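Local coordinates for protein ricin B lectin (Clostridium thermocellum, PDB 3VSF) that probably hydrolyses beta-1,3-galactan from the chain end as an exo-beta-1,3-galactanase, pairing a family 43 glycosidase domain with a galactose-binding beta-trefoil module, at residues N204-L209 and Q233-C238; V381-Q386 and S417-D422. One frame throughout, in Å; residues are numbered along the deposited sequence.

From the N terminus, the chain first builds the family 43 domain. Within it contact 1 closes a loop over the 23 residues between 204-209 and 233-238, which hold the rest of strand 208-214 and strand 221-228, and so ties one four-stranded propeller blade to the start of the next. After the remaining blades the chain enters the ricin-type beta-trefoil domain. There contact 2 closes a second loop, over the 30 residues between 381-386 and 417-422. The loops follow in series, neither nesting nor crossing; the centres of the two contacts lie about 34 Å apart, on opposite sides of the chain's centre. Contact 2 also reaches back to the catalytic domain through Arg419 and Glu337.

Contact 1: residues N204-L209 and Q233-C238; sequences NENMDL and QREAPC
Met207 and Gln233 meet through both backbone and side chain. Gln233 N donates to Met207 O at 3.2 Å (N-H...O angle 153°). Beside it, Gln233 CA sends a C-H...O contact to Asn206 O at 3.3 Å, so consecutive carbonyls of the 204-209 loop receive neighbouring atoms of one residue. The loop is itself folded as a type I' turn, closed by Met207 N to Asn204 O; a classic beta bulge at Met207 and Asp208 follows as the chain enters strand 208-214. Across the base of the turn, Asn204 ND2 makes a weak bond to Asp208 OD2, while Asp208 OD1 accepts from Gly231 N.

This is a junction of the family 43 beta-propeller: the turn links the two middle strands of one blade, and Gln233-Ala236 is the later part of the link from that blade's last strand, 221-228, to strand 237-241, the first of the next.

Among the side chains, Gln233 runs out extended, its CG anti to the backbone N (chi1 -165°), which carries its amide across the thioether of Met207, the two side chains meeting at a slant. The methionine, bent at chi2 and chi3, brings SD to 3.5 Å from Gln233 OE1. Asn206 crosses Glu235 at about a right angle, CB against the carboxylate, with amide and carboxylate planes 53° apart.

Apolar contact comes from Leu209, which points between the blades: CD1 lies 4.0 Å from Arg234 CB and CD2 4.1 Å from Pro237 CG. The guanidinium of Arg234 leads away to Thr250, where NE bonds OG1.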
ATOM      1  N   ASN A 204     -23.082   8.544  -7.494  1.00 71.09           N
ATOM      2  CA  ASN A 204     -23.315   9.972  -7.689  1.00 70.93           C
ATOM      3  C   ASN A 204     -22.152  10.653  -8.408  1.00 71.94           C
ATOM      4  O   ASN A 204     -21.627  11.662  -7.939  1.00 73.57           O
ATOM      5  CB  ASN A 204     -23.583  10.654  -6.344  1.00 70.00           C
ATOM      6  CG  ASN A 204     -24.203  12.030  -6.499  1.00 71.69           C
ATOM      7  OD1 ASN A 204     -24.049  12.683  -7.531  1.00 76.30           O
ATOM      8  ND2 ASN A 204     -24.909  12.479  -5.468  1.00 70.15           N
ATOM      9  N   GLU A 205     -21.757  10.094  -9.548  1.00 72.87           N
ATOM     10  CA  GLU A 205     -20.643  10.628 -10.328  1.00 74.76           C
ATOM     11  C   GLU A 205     -19.321  10.562  -9.567  1.00 74.49           C
ATOM     12  O   GLU A 205     -18.565  11.534  -9.534  1.00 73.26           O
ATOM     13  CB  GLU A 205     -20.926  12.067 -10.767  1.00 76.07           C
ATOM     14  CG  GLU A 205     -21.797  12.176 -12.005  1.00 76.09           C
ATOM     15  CD  GLU A 205     -21.140  11.571 -13.230  1.00 78.70           C
ATOM     16  OE1 GLU A 205     -21.680  10.581 -13.766  1.00 80.75           O
ATOM     17  OE2 GLU A 205     -20.084  12.087 -13.657  1.00 76.51           O
ATOM     18  N   ASN A 206     -19.050   9.410  -8.960  1.00 75.96           N
ATOM     19  CA  ASN A 206     -17.816   9.198  -8.207  1.00 73.07           C
ATOM     20  C   ASN A 206     -17.604  10.222  -7.092  1.00 72.40           C
ATOM     21  O   ASN A 206     -16.512  10.324  -6.535  1.00 76.73           O
ATOM     22  CB  ASN A 206     -16.607   9.186  -9.146  1.00 71.57           C
ATOM     23  CG  ASN A 206     -16.710   8.117 -10.219  1.00 74.30           C
ATOM     24  OD1 ASN A 206     -17.430   7.130 -10.062  1.00 79.12           O
ATOM     25  ND2 ASN A 206     -15.985   8.307 -11.314  1.00 70.84           N
ATOM     26  N   MET A 207     -18.650  10.975  -6.768  1.00 70.55           N
ATOM     27  CA  MET A 207     -18.560  11.999  -5.735  1.00 71.89           C
ATOM     28  C   MET A 207     -18.865  11.429  -4.355  1.00 73.28           C
ATOM     29  O   MET A 207     -18.370  11.927  -3.343  1.00 74.15           O
ATOM     30  CB  MET A 207     -19.508  13.160  -6.042  1.00 72.83           C
ATOM     31  CG  MET A 207     -19.199  13.893  -7.337  1.00 74.73           C
ATOM     32  SD  MET A 207     -17.603  14.732  -7.306  1.00 87.32           S
ATOM     33  CE  MET A 207     -17.808  15.801  -5.882  1.00 80.40           C
ATOM     34  N   ASP A 208     -19.686  10.384  -4.317  1.00 72.57           N
ATOM     35  CA  ASP A 208     -20.068   9.762  -3.056  1.00 69.73           C
ATOM     36  C   ASP A 208     -19.714   8.280  -3.044  1.00 69.55           C
ATOM     37  O   ASP A 208     -19.707   7.625  -4.085  1.00 70.39           O
ATOM     38  CB  ASP A 208     -21.567   9.942  -2.801  1.00 71.51           C
ATOM     39  CG  ASP A 208     -22.002  11.394  -2.867  1.00 74.59           C
ATOM     40  OD1 ASP A 208     -21.151  12.282  -2.652  1.00 77.30           O
ATOM     41  OD2 ASP A 208     -23.197  11.647  -3.132  1.00 70.41           O
ATOM     42  N   LEU A 209     -19.412   7.758  -1.860  1.00 70.13           N
ATOM     43  CA  LEU A 209     -19.169   6.332  -1.694  1.00 69.02           C
ATOM     44  C   LEU A 209     -20.396   5.658  -1.097  1.00 73.58           C
ATOM     45  O   LEU A 209     -20.924   6.102  -0.077  1.00 74.39           O
ATOM     46  CB  LEU A 209     -17.952   6.085  -0.800  1.00 69.57           C
ATOM     47  CG  LEU A 209     -16.573   6.223  -1.447  1.00 70.66           C
ATOM     48  CD1 LEU A 209     -15.476   6.038  -0.409  1.00 67.97           C
ATOM     49  CD2 LEU A 209     -16.416   5.222  -2.579  1.00 65.86           C
ATOM     50  N   GLN A 233     -15.356  12.860  -3.185  1.00 71.60           N
ATOM     51  CA  GLN A 233     -14.843  12.263  -4.415  1.00 72.25           C
ATOM     52  C   GLN A 233     -13.676  11.304  -4.173  1.00 70.91           C
ATOM     53  O   GLN A 233     -12.590  11.482  -4.726  1.00 69.74           O
ATOM     54  CB  GLN A 233     -14.431  13.369  -5.392  1.00 74.57           C
ATOM     55  CG  GLN A 233     -14.225  12.916  -6.826  1.00 76.77           C
ATOM     56  CD  GLN A 233     -13.996  14.082  -7.770  1.00 80.21           C
ATOM     57  OE1 GLN A 233     -14.107  15.243  -7.377  1.00 79.38           O
ATOM     58  NE2 GLN A 233     -13.677  13.778  -9.022  1.00 82.44           N
ATOM     59  N   ARG A 234     -13.907  10.285  -3.350  1.00 69.36           N
ATOM     60  CA  ARG A 234     -12.886   9.279  -3.075  1.00 66.86           C
ATOM     61  C   ARG A 234     -13.073   8.059  -3.973  1.00 68.48           C
ATOM     62  O   ARG A 234     -14.198   7.625  -4.219  1.00 73.44           O
ATOM     63  CB  ARG A 234     -12.919   8.863  -1.604  1.00 71.63           C
ATOM     64  CG  ARG A 234     -12.763  10.020  -0.627  1.00 71.47           C
ATOM     65  CD  ARG A 234     -11.539  10.858  -0.954  1.00 66.97           C
ATOM     66  NE  ARG A 234     -10.308  10.075  -0.902  1.00 68.14           N
ATOM     67  CZ  ARG A 234      -9.105  10.556  -1.198  1.00 66.20           C
ATOM     68  NH1 ARG A 234      -8.968  11.821  -1.571  1.00 65.38           N
ATOM     69  NH2 ARG A 234      -8.039   9.772  -1.122  1.00 64.16           N
ATOM     70  N   GLU A 235     -11.964   7.507  -4.460  1.00 65.82           N
ATOM     71  CA  GLU A 235     -12.012   6.374  -5.380  1.00 64.61           C
ATOM     72  C   GLU A 235     -11.209   5.182  -4.869  1.00 65.83           C
ATOM     73  O   GLU A 235     -10.673   5.212  -3.763  1.00 70.38           O
ATOM     74  CB  GLU A 235     -11.500   6.790  -6.760  1.00 67.78           C
ATOM     75  CG  GLU A 235     -12.139   8.059  -7.295  1.00 71.82           C
ATOM     76  CD  GLU A 235     -13.651   8.000  -7.270  1.00 72.40           C
ATOM     77  OE1 GLU A 235     -14.215   6.964  -7.679  1.00 75.69           O
ATOM     78  OE2 GLU A 235     -14.277   8.988  -6.831  1.00 71.51           O
ATOM     79  N   ALA A 236     -11.136   4.137  -5.690  1.00 66.64           N
ATOM     80  CA  ALA A 236     -10.394   2.922  -5.358  1.00 65.94           C
ATOM     81  C   ALA A 236     -10.473   2.559  -3.876  1.00 65.37           C
ATOM     82  O   ALA A 236      -9.444   2.405  -3.218  1.00 68.22           O
ATOM     83  CB  ALA A 236      -8.943   3.058  -5.793  1.00 62.58           C
ATOM     84  N   PRO A 237     -11.696   2.408  -3.349  1.00 63.16           N
ATOM     85  CA  PRO A 237     -11.871   2.150  -1.917  1.00 64.80           C
ATOM     86  C   PRO A 237     -11.460   0.737  -1.517  1.00 66.18           C
ATOM     87  O   PRO A 237     -11.646  -0.207  -2.285  1.00 65.92           O
ATOM     88  CB  PRO A 237     -13.376   2.336  -1.718  1.00 65.60           C
ATOM     89  CG  PRO A 237     -13.966   1.962  -3.028  1.00 67.24           C
ATOM     90  CD  PRO A 237     -12.982   2.426  -4.068  1.00 66.07           C
ATOM     91  N   CYS A 238     -10.901   0.606  -0.318  1.00 67.67           N
ATOM     92  CA  CYS A 238     -10.546  -0.692   0.241  1.00 65.65           C
ATOM     93  C   CYS A 238     -11.091  -0.792   1.660  1.00 66.65           C
ATOM     94  O   CYS A 238     -10.746   0.016   2.521  1.00 67.75           O
ATOM     95  CB  CYS A 238      -9.027  -0.880   0.251  1.00 61.23           C
ATOM     96  SG  CYS A 238      -8.248  -0.841  -1.381  1.00 62.96           S
TER

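Contact 2: residues V381-Q386 and S417-D422; sequences VDNAAQ and SGRALD
Arg419 reaches across to the backbone of Val381, its NE donating to Val381 O at 2.7 Å along a nearly straight N-H...O line (175°). The acceptor lies almost exactly in the guanidinium plane, at its edge. Over one face of the same group sits Asn383 CB, 3.4 Å above the plane and offset toward the rim; the amide beyond it is turned 32° from the guanidinium. The arginine chain is extended from CG to NE, which carries the charge clear of its own backbone. Two residues before the arginine, Ser417 CB meets Val381 CG1 at 3.7 Å.

In the second shell, the accepting carbonyl of Val381 immediately precedes a type II turn, Asp382 to Ala385, which leads into strand 385-390. Gln436 NE2 bonds Asp382 O, and Thr438 N makes a weak bond to Asn383 OD1. Strand 432-437, to which Gln436 belongs, pairs with both 385-390 and 420-423, so both sides of the contact rest on one strand of the ricin-type beta-trefoil. Farther along 420-423 is Asp422, one of the residues that bind beta-D-galactose, a sugar absent from this chain here; its OD2 is bonded by Gln445 NE2.

Arg419 NH1 forms a salt bridge with Glu337 OE2 on the catalytic domain. One guanidinium thus answers a trefoil carbonyl through NE and a propeller carboxylate through NH1, fixing its rotation and joining the two domains at this surface.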
ATOM      1  N   VAL A 381      11.271   2.897  19.383  1.00 61.63           N
ATOM      2  CA  VAL A 381      10.963   2.442  18.034  1.00 65.32           C
ATOM      3  C   VAL A 381       9.779   3.225  17.485  1.00 64.13           C
ATOM      4  O   VAL A 381       9.329   2.990  16.365  1.00 63.62           O
ATOM      5  CB  VAL A 381      10.641   0.937  17.999  1.00 67.12           C
ATOM      6  CG1 VAL A 381      11.896   0.121  18.274  1.00 69.53           C
ATOM      7  CG2 VAL A 381       9.544   0.604  18.999  1.00 63.25           C
ATOM      8  N   ASP A 382       9.278   4.159  18.289  1.00 64.18           N
ATOM      9  CA  ASP A 382       8.159   5.003  17.890  1.00 64.91           C
ATOM     10  C   ASP A 382       8.501   5.817  16.648  1.00 63.79           C
ATOM     11  O   ASP A 382       9.666   6.114  16.390  1.00 63.53           O
ATOM     12  CB  ASP A 382       7.759   5.938  19.032  1.00 62.96           C
ATOM     13  CG  ASP A 382       7.121   5.201  20.193  1.00 68.02           C
ATOM     14  OD1 ASP A 382       7.180   3.955  20.209  1.00 71.38           O
ATOM     15  OD2 ASP A 382       6.565   5.869  21.090  1.00 67.35           O
ATOM     16  N   ASN A 383       7.476   6.174  15.882  1.00 62.98           N
ATOM     17  CA  ASN A 383       7.670   6.972  14.682  1.00 61.40           C
ATOM     18  C   ASN A 383       7.954   8.429  15.034  1.00 60.75           C
ATOM     19  O   ASN A 383       7.372   8.971  15.974  1.00 62.87           O
ATOM     20  CB  ASN A 383       6.443   6.873  13.772  1.00 60.31           C
ATOM     21  CG  ASN A 383       6.726   7.337  12.359  1.00 62.21           C
ATOM     22  OD1 ASN A 383       7.848   7.212  11.864  1.00 59.19           O
ATOM     23  ND2 ASN A 383       5.707   7.880  11.699  1.00 56.52           N
ATOM     24  N   ALA A 384       8.857   9.050  14.279  1.00 59.05           N
ATOM     25  CA  ALA A 384       9.231  10.448  14.493  1.00 58.01           C
ATOM     26  C   ALA A 384      10.022  10.658  15.784  1.00 60.40           C
ATOM     27  O   ALA A 384      10.126  11.780  16.280  1.00 61.61           O
ATOM     28  CB  ALA A 384       8.000  11.347  14.464  1.00 53.40           C
ATOM     29  N   ALA A 385      10.578   9.578  16.322  1.00 60.12           N
ATOM     30  CA  ALA A 385      11.393   9.663  17.529  1.00 57.14           C
ATOM     31  C   ALA A 385      12.651  10.490  17.274  1.00 56.51           C
ATOM     32  O   ALA A 385      13.276  10.374  16.221  1.00 55.54           O
ATOM     33  CB  ALA A 385      11.759   8.273  18.025  1.00 57.04           C
ATOM     34  N   GLN A 386      13.013  11.322  18.245  1.00 55.32           N
ATOM     35  CA  GLN A 386      14.165  12.208  18.116  1.00 50.09           C
ATOM     36  C   GLN A 386      15.477  11.434  18.043  1.00 53.72           C
ATOM     37  O   GLN A 386      15.683  10.473  18.783  1.00 55.21           O
ATOM     38  CB  GLN A 386      14.209  13.194  19.285  1.00 52.56           C
ATOM     39  CG  GLN A 386      15.461  14.061  19.326  1.00 52.77           C
ATOM     40  CD  GLN A 386      15.493  15.096  18.220  1.00 54.43           C
ATOM     41  OE1 GLN A 386      14.537  15.848  18.031  1.00 55.18           O
ATOM     42  NE2 GLN A 386      16.594  15.137  17.478  1.00 51.47           N
ATOM     43  N   SER A 417      14.456  -0.496  14.892  1.00 69.85           N
ATOM     44  CA  SER A 417      13.235  -0.091  14.205  1.00 68.60           C
ATOM     45  C   SER A 417      13.545   0.166  12.736  1.00 67.40           C
ATOM     46  O   SER A 417      14.498   0.873  12.414  1.00 71.87           O
ATOM     47  CB  SER A 417      12.644   1.166  14.847  1.00 65.47           C
ATOM     48  OG  SER A 417      13.542   2.257  14.751  1.00 67.14           O
ATOM     49  N   GLY A 418      12.739  -0.407  11.849  1.00 62.99           N
ATOM     50  CA  GLY A 418      12.983  -0.308  10.421  1.00 66.78           C
ATOM     51  C   GLY A 418      12.824   1.090   9.852  1.00 65.73           C
ATOM     52  O   GLY A 418      12.768   1.269   8.634  1.00 64.35           O
ATOM     53  N   ARG A 419      12.757   2.084  10.732  1.00 59.56           N
ATOM     54  CA  ARG A 419      12.569   3.466  10.313  1.00 54.60           C
ATOM     55  C   ARG A 419      13.870   4.072   9.798  1.00 54.76           C
ATOM     56  O   ARG A 419      14.958   3.641  10.177  1.00 58.94           O
ATOM     57  CB  ARG A 419      12.003   4.294  11.465  1.00 56.65           C
ATOM     58  CG  ARG A 419      10.811   3.635  12.137  1.00 57.86           C
ATOM     59  CD  ARG A 419      10.129   4.558  13.128  1.00 61.01           C
ATOM     60  NE  ARG A 419       9.019   3.887  13.797  1.00 63.25           N
ATOM     61  CZ  ARG A 419       7.815   3.720  13.261  1.00 64.78           C
ATOM     62  NH1 ARG A 419       7.562   4.178  12.042  1.00 63.71           N
ATOM     63  NH2 ARG A 419       6.864   3.094  13.942  1.00 63.84           N
ATOM     64  N   ALA A 420      13.750   5.071   8.929  1.00 54.63           N
ATOM     65  CA  ALA A 420      14.916   5.680   8.296  1.00 56.18           C
ATOM     66  C   ALA A 420      15.264   7.034   8.906  1.00 54.49           C
ATOM     67  O   ALA A 420      14.400   7.724   9.448  1.00 53.19           O
ATOM     68  CB  ALA A 420      14.690   5.817   6.798  1.00 53.89           C
ATOM     69  N   LEU A 421      16.537   7.405   8.811  1.00 53.79           N
ATOM     70  CA  LEU A 421      16.991   8.709   9.274  1.00 51.95           C
ATOM     71  C   LEU A 421      16.327   9.783   8.424  1.00 50.79           C
ATOM     72  O   LEU A 421      16.494   9.812   7.206  1.00 50.89           O
ATOM     73  CB  LEU A 421      18.513   8.815   9.177  1.00 53.28           C
ATOM     74  CG  LEU A 421      19.166  10.012   9.871  1.00 51.01           C
ATOM     75  CD1 LEU A 421      18.876   9.993  11.364  1.00 46.09           C
ATOM     76  CD2 LEU A 421      20.663  10.019   9.616  1.00 54.14           C
ATOM     77  N   ASP A 422      15.574  10.663   9.072  1.00 52.01           N
ATOM     78  CA  ASP A 422      14.742  11.621   8.358  1.00 54.48           C
ATOM     79  C   ASP A 422      14.909  13.042   8.887  1.00 52.53           C
ATOM     80  O   ASP A 422      14.977  13.259  10.095  1.00 52.17           O
ATOM     81  CB  ASP A 422      13.273  11.200   8.456  1.00 51.53           C
ATOM     82  CG  ASP A 422      12.344  12.141   7.718  1.00 57.50           C
ATOM     83  OD1 ASP A 422      11.943  13.167   8.306  1.00 57.74           O
ATOM     84  OD2 ASP A 422      12.008  11.849   6.552  1.00 61.12           O
TER